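Local coordinates for sporulation-control protein spo0M (Bacillus subtilis, PDB 5CL2) that controls the expression of spo0A and is required for cells to pass the morphological stage 0 of sporulation, at residues A[53-58]-A[62-67]; A[96-99]-A[103-106]; A[139-144]-A[185-190]. One frame throughout, in Å; residues are numbered along the deposited sequence.

Contact 1: A[53-58]-A[62-67]; sequences YVIVKD and HRKYAT
Tyr-53 and Lys-64, a hydrogen-bonded pair across antiparallel strands, send their side chains side by side in the same direction. With CG of Tyr-53 held between backbone N and carbonyl carbon (chi1 69°), the ring lies beside the 62-67 strand. From CB the path leads to CG, which skirts the carbonyl oxygen of Lys-64. CD1 comes within 3.5 Å of that Lys-64 O and 3.9 Å of Ala-66 CB, a methyl set at the ring edge. CE1 shares the same methyl, while Lys-64 CB stands 4.1 Å above one ring face, offset toward the rim. At the tip, Tyr-53 OH lies 3.8 Å from Lys-64 CD and 3.6 Å from Lys-64 NZ, without a hydrogen bond. Lys-64 CD also touches Ile-55 CD1, on the same sheet face.

These residues belong to the beta hairpin of strands 40-57 and 60-79. Its register rests on reciprocal backbone bonds for Tyr-53 with Lys-64 and for Ile-55 with His-62; Ile-55 N to His-62 O measures 2.8 Å, with 172° at the hydrogen. Along its other edge, 53-57 meets strand 146-155 through Val-54 backbone hydrogen bonds with Cys-153 and Gln-155. Val-54 and Arg-63 form a non-hydrogen-bonded pair with side chains on the other face. Val-54 CG2 sits 3.5 Å above the guanidinium plane of Arg-63, over its centre, while Arg-63 NH2 makes a salt bridge to Asp-152.

Contact 2: A[96-99]-A[103-106]; sequences DTPI and KVEV
The Pro-98 ring presents one side to both valines, Val-104 and Val-106. Val-106 CG2 stands above that side, offset past the rim toward CD, its nearest ring atom being Pro-98 CD at 4.1 Å. Val-104 CG1 lies on the same side of the mean ring plane but displaced well beyond the rim, so that it meets the ring at the CB corner, with Pro-98 CB to Val-104 CG1 at 3.9 Å. The second flat group is the carbonyl of Ile-99, whose oxygen is directed at Val-104: Ile-99 O is 3.6 Å from Val-104 CB and 3.6 Å from Val-104 CG1. The neighbouring carbonyl takes the other valine, Pro-98 O lying 3.8 Å from Val-106 CG2.

Both segments belong to the connection from strand 84-92 to strand 106-114, which carries the chain from the three-stranded sheet into the mixed sheet; two sheets of this kind are consistent with the arrestin-like clan to which the family is assigned. The two segments come no nearer than 7.3 Å between CA atoms, at Ile-99 and Val-104, and share no hydrogen bond.

In Val-106 the methyl CG2 lies opposite the carbonyl carbon across the CA-CB bond, and it is this branch that reaches the proline and, more loosely, Thr-97 CG2 at 4.3 Å. In Val-104 the branch that reaches Pro-98 CB is CG1, set opposite the backbone N (chi1 178°), while Ile-99 O rests against both CB and CG1, with CG2 a little further off. Two polar groups of 96-99 have partners outside: Thr-97 OG1 with Pro-94 O, and Ile-99 N with Gln-167 OE1. Strand 165-173 also borders the contact through Phe-165, which touches Pro-98, while Leu-49 of strand 40-57 meets Thr-97 and Val-106.

Contact 3: A[139-144]-A[185-190]; sequences EAIENL and LELIFL
Ile-141 points from the helix toward the strand, and Leu-185 and Leu-187 point back, so the branched ends meet tip to tip. The two branches of Ile-141 divide the work. CG1, which sits beside the backbone N and opposite the carbonyl carbon (chi1 -70°), approaches Leu-187 CD1 at 3.8 Å, and Ile-141 CD1 follows at 4.1 Å from the same Leu-187 methyl. CG2, on the other branch, faces Leu-185 CD2 at 4.2 Å. One isoleucine thus bridges two leucines spaced two residues apart, a spacing that puts both on the same face of strand 185-191.

Helix 132-143 packs here against the antiparallel sheet that includes strand 185-191. The backbones stay well apart, the closest CA atoms being Ile-141 and Leu-185 at 9.7 Å, and side chains alone span the gap. Phe-171 of the adjacent strand touches both Ile-141 and Leu-187, and Leu-247 of helix 236-248 reaches Leu-185.

All three residues are buried. With no directional bond across the segments, the contact is consistent with dispersion and water exclusion, the fit depending on methyl packing shared with Phe-171 and Leu-247.

Overall arrangement
From the N terminus, contact 1 comes first and closes the hairpin turn between strands 40-57 and 60-79, at an edge of the mixed sheet, where the hairpin also reaches strand 146-155. Contact 2 then folds the connection after strand 84-92 back on itself across three residues. Contact 3 spans the longest loop, 40 residues, tying helix 132-143 to strand 185-191 of the five-stranded antiparallel sheet. The three follow in series; none nests within or crosses another. Segments 62-67 and 103-106 adjoin at the side chains of Arg-63 and Lys-103, whereas contact 3 touches neither other contact. The centre of contact 2, about 3 Å from the centre of the chain, also lies near strands 146-155 and 165-173.

Contact 1: A[53-58]-A[62-67]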
loop_
_atom_site.group_PDB
_atom_site.type_symbol
_atom_site.label_atom_id
_atom_site.label_comp_id
_atom_site.label_asym_id
_atom_site.label_seq_id
_atom_site.Cartn_x
_atom_site.Cartn_y
_atom_site.Cartn_z
ATOM N N TYR A 53 2.334 -4.208 -15.582
ATOM C CA TYR A 53 2.620 -5.438 -14.876
ATOM C C TYR A 53 1.887 -6.593 -15.513
ATOM O O TYR A 53 0.898 -6.391 -16.231
ATOM C CB TYR A 53 2.285 -5.314 -13.391
ATOM C CG TYR A 53 0.822 -5.199 -13.033
ATOM C CD1 TYR A 53 0.155 -3.977 -13.084
ATOM C CD2 TYR A 53 0.115 -6.314 -12.602
ATOM C CE1 TYR A 53 -1.192 -3.884 -12.724
ATOM C CE2 TYR A 53 -1.213 -6.236 -12.235
ATOM C CZ TYR A 53 -1.865 -5.035 -12.289
ATOM O OH TYR A 53 -3.193 -5.012 -11.915
ATOM N N VAL A 54 2.390 -7.802 -15.264
ATOM C CA VAL A 54 1.862 -8.982 -15.942
ATOM C C VAL A 54 0.788 -9.630 -15.092
ATOM O O VAL A 54 0.911 -9.750 -13.868
ATOM C CB VAL A 54 2.958 -10.020 -16.258
ATOM C CG1 VAL A 54 2.371 -11.179 -17.070
ATOM C CG2 VAL A 54 4.077 -9.384 -17.036
ATOM N N ILE A 55 -0.286 -10.002 -15.772
ATOM C CA ILE A 55 -1.350 -10.832 -15.241
ATOM C C ILE A 55 -1.478 -12.076 -16.117
ATOM O O ILE A 55 -1.719 -11.977 -17.322
ATOM C CB ILE A 55 -2.692 -10.100 -15.222
ATOM C CG1 ILE A 55 -2.660 -8.905 -14.262
ATOM C CG2 ILE A 55 -3.821 -11.062 -14.891
ATOM C CD1 ILE A 55 -3.958 -8.143 -14.274
ATOM N N VAL A 56 -1.294 -13.249 -15.522
ATOM C CA VAL A 56 -1.404 -14.485 -16.283
ATOM C C VAL A 56 -2.741 -15.167 -16.012
ATOM O O VAL A 56 -3.121 -15.373 -14.868
ATOM C CB VAL A 56 -0.239 -15.428 -15.967
ATOM C CG1 VAL A 56 -0.352 -16.719 -16.770
ATOM C CG2 VAL A 56 1.080 -14.725 -16.279
ATOM N N LYS A 57 -3.483 -15.430 -17.082
ATOM C CA LYS A 57 -4.723 -16.201 -16.993
ATOM C C LYS A 57 -4.706 -17.340 -17.995
ATOM O O LYS A 57 -4.504 -17.107 -19.182
ATOM C CB LYS A 57 -5.962 -15.341 -17.252
ATOM C CG LYS A 57 -7.268 -15.996 -16.751
ATOM C CD LYS A 57 -8.445 -15.660 -17.680
ATOM C CE LYS A 57 -9.691 -16.481 -17.394
ATOM N NZ LYS A 57 -9.912 -16.725 -15.942
ATOM N N ASP A 58 -4.918 -18.561 -17.514
ATOM C CA ASP A 58 -4.937 -19.742 -18.377
ATOM C C ASP A 58 -3.684 -19.815 -19.239
ATOM O O ASP A 58 -3.768 -20.080 -20.434
ATOM C CB ASP A 58 -6.183 -19.734 -19.277
ATOM C CG ASP A 58 -7.479 -19.753 -18.475
ATOM O OD1 ASP A 58 -7.447 -20.168 -17.294
ATOM O OD2 ASP A 58 -8.535 -19.391 -19.036
ATOM N N HIS A 62 -1.165 -11.150 -20.025
ATOM C CA HIS A 62 -1.814 -9.871 -20.309
ATOM C C HIS A 62 -0.996 -8.829 -19.566
ATOM O O HIS A 62 -0.737 -9.023 -18.377
ATOM C CB HIS A 62 -3.276 -9.860 -19.816
ATOM C CG HIS A 62 -4.083 -11.018 -20.310
ATOM N ND1 HIS A 62 -4.662 -11.041 -21.565
ATOM C CD2 HIS A 62 -4.378 -12.210 -19.740
ATOM C CE1 HIS A 62 -5.290 -12.193 -21.737
ATOM N NE2 HIS A 62 -5.132 -12.921 -20.644
ATOM N N ARG A 63 -0.557 -7.760 -20.224
ATOM C CA ARG A 63 0.086 -6.668 -19.497
ATOM C C ARG A 63 -0.870 -5.488 -19.313
ATOM O O ARG A 63 -1.559 -5.065 -20.244
ATOM C CB ARG A 63 1.356 -6.191 -20.176
ATOM C CG ARG A 63 2.540 -7.052 -19.907
ATOM C CD ARG A 63 3.787 -6.476 -20.553
ATOM N NE ARG A 63 4.921 -7.370 -20.336
ATOM C CZ ARG A 63 5.759 -7.287 -19.304
ATOM N NH1 ARG A 63 5.604 -6.348 -18.362
ATOM N NH2 ARG A 63 6.756 -8.158 -19.211
ATOM N N LYS A 64 -0.901 -4.990 -18.079
ATOM C CA LYS A 64 -1.848 -3.995 -17.624
ATOM C C LYS A 64 -1.116 -2.768 -17.126
ATOM O O LYS A 64 -0.123 -2.889 -16.398
ATOM C CB LYS A 64 -2.732 -4.578 -16.523
ATOM C CG LYS A 64 -3.875 -3.701 -16.075
ATOM C CD LYS A 64 -4.874 -4.502 -15.249
ATOM C CE LYS A 64 -5.965 -3.613 -14.663
ATOM N NZ LYS A 64 -5.467 -2.731 -13.562
ATOM N N TYR A 65 -1.609 -1.602 -17.549
ATOM C CA TYR A 65 -1.052 -0.298 -17.215
ATOM C C TYR A 65 -1.352 0.031 -15.748
ATOM O O TYR A 65 -2.430 -0.293 -15.220
ATOM C CB TYR A 65 -1.655 0.746 -18.178
ATOM C CG TYR A 65 -1.230 2.191 -18.020
ATOM C CD1 TYR A 65 -0.112 2.680 -18.680
ATOM C CD2 TYR A 65 -1.976 3.084 -17.242
ATOM C CE1 TYR A 65 0.269 4.031 -18.562
ATOM C CE2 TYR A 65 -1.598 4.434 -17.108
ATOM C CZ TYR A 65 -0.472 4.897 -17.777
ATOM O OH TYR A 65 -0.077 6.224 -17.672
ATOM N N ALA A 66 -0.400 0.666 -15.075
ATOM C CA ALA A 66 -0.583 0.971 -13.652
ATOM C C ALA A 66 0.032 2.305 -13.285
ATOM O O ALA A 66 1.172 2.588 -13.672
ATOM C CB ALA A 66 0.021 -0.123 -12.793
ATOM N N THR A 67 -0.697 3.091 -12.497
ATOM C CA THR A 67 -0.232 4.415 -12.107
ATOM C C THR A 67 0.530 4.375 -10.793
ATOM O O THR A 67 -0.026 4.023 -9.760
ATOM C CB THR A 67 -1.428 5.390 -12.013
ATOM O OG1 THR A 67 -2.055 5.486 -13.300
ATOM C CG2 THR A 67 -0.985 6.768 -11.572
#

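Contact 2: A[96-99]-A[103-106]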
loop_
_atom_site.group_PDB
_atom_site.type_symbol
_atom_site.label_atom_id
_atom_site.label_comp_id
_atom_site.label_asym_id
_atom_site.label_seq_id
_atom_site.Cartn_x
_atom_site.Cartn_y
_atom_site.Cartn_z
ATOM N N ASP A 96 8.380 2.479 -3.916
ATOM C CA ASP A 96 7.965 1.221 -4.550
ATOM C C ASP A 96 8.025 1.312 -6.094
ATOM O O ASP A 96 7.504 0.431 -6.780
ATOM C CB ASP A 96 6.560 0.792 -4.083
ATOM C CG ASP A 96 5.565 1.946 -4.138
ATOM O OD1 ASP A 96 6.003 3.028 -4.571
ATOM O OD2 ASP A 96 4.362 1.780 -3.801
ATOM N N THR A 97 8.586 2.399 -6.637
ATOM C CA THR A 97 8.858 2.480 -8.077
ATOM C C THR A 97 9.774 1.331 -8.511
ATOM O O THR A 97 10.856 1.165 -7.945
ATOM C CB THR A 97 9.545 3.816 -8.459
ATOM O OG1 THR A 97 8.724 4.914 -8.065
ATOM C CG2 THR A 97 9.807 3.896 -9.956
ATOM N N PRO A 98 9.373 0.565 -9.543
ATOM C CA PRO A 98 10.177 -0.588 -9.955
ATOM C C PRO A 98 11.464 -0.135 -10.619
ATOM O O PRO A 98 11.537 0.986 -11.142
ATOM C CB PRO A 98 9.300 -1.291 -10.990
ATOM C CG PRO A 98 8.005 -0.519 -11.030
ATOM C CD PRO A 98 8.285 0.822 -10.494
ATOM N N ILE A 99 12.465 -1.004 -10.584
ATOM C CA ILE A 99 13.764 -0.777 -11.203
ATOM C C ILE A 99 13.643 -1.064 -12.693
ATOM O O ILE A 99 12.988 -2.039 -13.079
ATOM C CB ILE A 99 14.845 -1.684 -10.553
ATOM C CG1 ILE A 99 15.151 -1.206 -9.135
ATOM C CG2 ILE A 99 16.116 -1.746 -11.387
ATOM C CD1 ILE A 99 15.722 -2.309 -8.235
ATOM N N LYS A 103 12.188 -6.484 -18.543
ATOM C CA LYS A 103 11.071 -6.037 -19.361
ATOM C C LYS A 103 10.351 -4.776 -18.807
ATOM O O LYS A 103 9.459 -4.216 -19.455
ATOM C CB LYS A 103 10.091 -7.204 -19.523
ATOM C CG LYS A 103 10.134 -7.842 -20.915
ATOM C CD LYS A 103 9.110 -8.960 -21.040
ATOM C CE LYS A 103 8.732 -9.219 -22.502
ATOM N NZ LYS A 103 9.900 -9.279 -23.413
ATOM N N VAL A 104 10.777 -4.307 -17.640
ATOM C CA VAL A 104 10.089 -3.221 -16.955
ATOM C C VAL A 104 10.319 -1.832 -17.569
ATOM O O VAL A 104 11.457 -1.385 -17.734
ATOM C CB VAL A 104 10.498 -3.159 -15.486
ATOM C CG1 VAL A 104 9.810 -1.994 -14.794
ATOM C CG2 VAL A 104 10.176 -4.491 -14.793
ATOM N N GLU A 105 9.232 -1.152 -17.912
ATOM C CA GLU A 105 9.366 0.254 -18.300
ATOM C C GLU A 105 8.632 1.185 -17.330
ATOM O O GLU A 105 7.527 0.885 -16.862
ATOM C CB GLU A 105 8.869 0.486 -19.747
ATOM C CG GLU A 105 7.340 0.500 -19.917
ATOM C CD GLU A 105 6.868 1.070 -21.273
ATOM O OE1 GLU A 105 7.294 2.197 -21.634
ATOM O OE2 GLU A 105 6.058 0.409 -21.965
ATOM N N VAL A 106 9.278 2.303 -17.020
ATOM C CA VAL A 106 8.679 3.360 -16.213
ATOM C C VAL A 106 8.632 4.632 -17.050
ATOM O O VAL A 106 9.645 5.076 -17.598
ATOM C CB VAL A 106 9.468 3.643 -14.937
ATOM C CG1 VAL A 106 8.871 4.842 -14.220
ATOM C CG2 VAL A 106 9.474 2.425 -14.035
#

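Contact 3: A[139-144]-A[185-190]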
loop_
_atom_site.group_PDB
_atom_site.type_symbol
_atom_site.label_atom_id
_atom_site.label_comp_id
_atom_site.label_asym_id
_atom_site.label_seq_id
_atom_site.Cartn_x
_atom_site.Cartn_y
_atom_site.Cartn_z
ATOM N N GLU A 139 24.302 -7.922 -5.691
ATOM C CA GLU A 139 25.696 -8.316 -5.761
ATOM C C GLU A 139 25.981 -9.468 -4.809
ATOM O O GLU A 139 26.647 -10.436 -5.183
ATOM C CB GLU A 139 26.599 -7.127 -5.440
ATOM C CG GLU A 139 28.071 -7.479 -5.273
ATOM C CD GLU A 139 28.927 -6.266 -4.919
ATOM O OE1 GLU A 139 28.370 -5.148 -4.819
ATOM O OE2 GLU A 139 30.158 -6.427 -4.759
ATOM N N ALA A 140 25.441 -9.376 -3.595
ATOM C CA ALA A 140 25.584 -10.431 -2.592
ATOM C C ALA A 140 25.058 -11.777 -3.082
ATOM O O ALA A 140 25.706 -12.799 -2.891
ATOM C CB ALA A 140 24.881 -10.035 -1.307
ATOM N N ILE A 141 23.874 -11.772 -3.682
ATOM C CA ILE A 141 23.262 -12.986 -4.208
ATOM C C ILE A 141 24.094 -13.565 -5.355
ATOM O O ILE A 141 24.344 -14.782 -5.403
ATOM C CB ILE A 141 21.825 -12.727 -4.705
ATOM C CG1 ILE A 141 20.881 -12.456 -3.528
ATOM C CG2 ILE A 141 21.325 -13.894 -5.533
ATOM C CD1 ILE A 141 20.687 -13.628 -2.577
ATOM N N GLU A 142 24.567 -12.714 -6.267
ATOM C CA GLU A 142 25.346 -13.276 -7.370
ATOM C C GLU A 142 26.686 -13.837 -6.872
ATOM O O GLU A 142 27.147 -14.867 -7.370
ATOM C CB GLU A 142 25.610 -12.256 -8.465
ATOM C CG GLU A 142 24.378 -11.682 -9.144
ATOM C CD GLU A 142 24.728 -10.899 -10.402
ATOM O OE1 GLU A 142 25.510 -9.937 -10.277
ATOM O OE2 GLU A 142 24.186 -11.205 -11.496
ATOM N N ASN A 143 27.269 -13.208 -5.855
ATOM C CA ASN A 143 28.533 -13.696 -5.305
ATOM C C ASN A 143 28.407 -15.101 -4.746
ATOM O O ASN A 143 29.341 -15.888 -4.843
ATOM C CB ASN A 143 29.052 -12.752 -4.229
ATOM C CG ASN A 143 29.527 -11.439 -4.805
ATOM O OD1 ASN A 143 29.856 -11.358 -5.990
ATOM N ND2 ASN A 143 29.545 -10.394 -3.981
ATOM N N LEU A 144 27.235 -15.428 -4.210
ATOM C CA LEU A 144 26.993 -16.755 -3.667
ATOM C C LEU A 144 26.932 -17.806 -4.764
ATOM O O LEU A 144 26.913 -18.994 -4.461
ATOM C CB LEU A 144 25.693 -16.800 -2.848
ATOM C CG LEU A 144 25.647 -16.097 -1.488
ATOM C CD1 LEU A 144 24.306 -16.325 -0.814
ATOM C CD2 LEU A 144 26.757 -16.618 -0.592
ATOM N N LEU A 185 15.851 -19.023 -8.029
ATOM C CA LEU A 185 15.525 -18.231 -6.857
ATOM C C LEU A 185 14.735 -16.946 -7.226
ATOM O O LEU A 185 15.024 -16.311 -8.220
ATOM C CB LEU A 185 16.816 -17.852 -6.138
ATOM C CG LEU A 185 16.692 -16.880 -4.976
ATOM C CD1 LEU A 185 15.985 -17.543 -3.808
ATOM C CD2 LEU A 185 18.060 -16.359 -4.608
ATOM N N GLU A 186 13.745 -16.579 -6.422
ATOM C CA GLU A 186 12.956 -15.385 -6.657
ATOM C C GLU A 186 12.998 -14.506 -5.429
ATOM O O GLU A 186 12.726 -14.986 -4.323
ATOM C CB GLU A 186 11.500 -15.738 -6.978
ATOM C CG GLU A 186 11.266 -16.331 -8.372
ATOM C CD GLU A 186 11.476 -17.844 -8.422
ATOM O OE1 GLU A 186 11.340 -18.550 -7.387
ATOM O OE2 GLU A 186 11.764 -18.331 -9.522
ATOM N N LEU A 187 13.299 -13.221 -5.635
ATOM C CA LEU A 187 13.338 -12.216 -4.582
ATOM C C LEU A 187 12.381 -11.076 -4.900
ATOM O O LEU A 187 12.221 -10.665 -6.062
ATOM C CB LEU A 187 14.752 -11.656 -4.387
ATOM C CG LEU A 187 15.897 -12.626 -4.038
ATOM C CD1 LEU A 187 17.106 -11.905 -3.447
ATOM C CD2 LEU A 187 15.438 -13.767 -3.138
ATOM N N ILE A 188 11.708 -10.602 -3.863
ATOM C CA ILE A 188 10.957 -9.367 -3.944
ATOM C C ILE A 188 11.521 -8.384 -2.933
ATOM O O ILE A 188 11.662 -8.712 -1.752
ATOM C CB ILE A 188 9.463 -9.582 -3.663
ATOM C CG1 ILE A 188 8.834 -10.454 -4.736
ATOM C CG2 ILE A 188 8.716 -8.232 -3.587
ATOM C CD1 ILE A 188 7.510 -11.044 -4.280
ATOM N N PHE A 189 11.860 -7.188 -3.395
ATOM C CA PHE A 189 12.297 -6.128 -2.496
ATOM C C PHE A 189 11.158 -5.167 -2.186
ATOM O O PHE A 189 10.527 -4.623 -3.100
ATOM C CB PHE A 189 13.440 -5.351 -3.115
ATOM C CG PHE A 189 14.594 -6.192 -3.473
ATOM C CD1 PHE A 189 15.511 -6.565 -2.517
ATOM C CD2 PHE A 189 14.749 -6.646 -4.756
ATOM C CE1 PHE A 189 16.576 -7.336 -2.839
ATOM C CE2 PHE A 189 15.816 -7.443 -5.083
ATOM C CZ PHE A 189 16.733 -7.788 -4.110
ATOM N N LEU A 190 10.902 -4.957 -0.906
ATOM C CA LEU A 190 9.997 -3.909 -0.466
ATOM C C LEU A 190 10.815 -2.854 0.265
ATOM O O LEU A 190 11.225 -3.041 1.415
ATOM C CB LEU A 190 8.914 -4.489 0.442
ATOM C CG LEU A 190 8.242 -5.753 -0.101
ATOM C CD1 LEU A 190 7.346 -6.391 0.954
ATOM C CD2 LEU A 190 7.438 -5.394 -1.337
#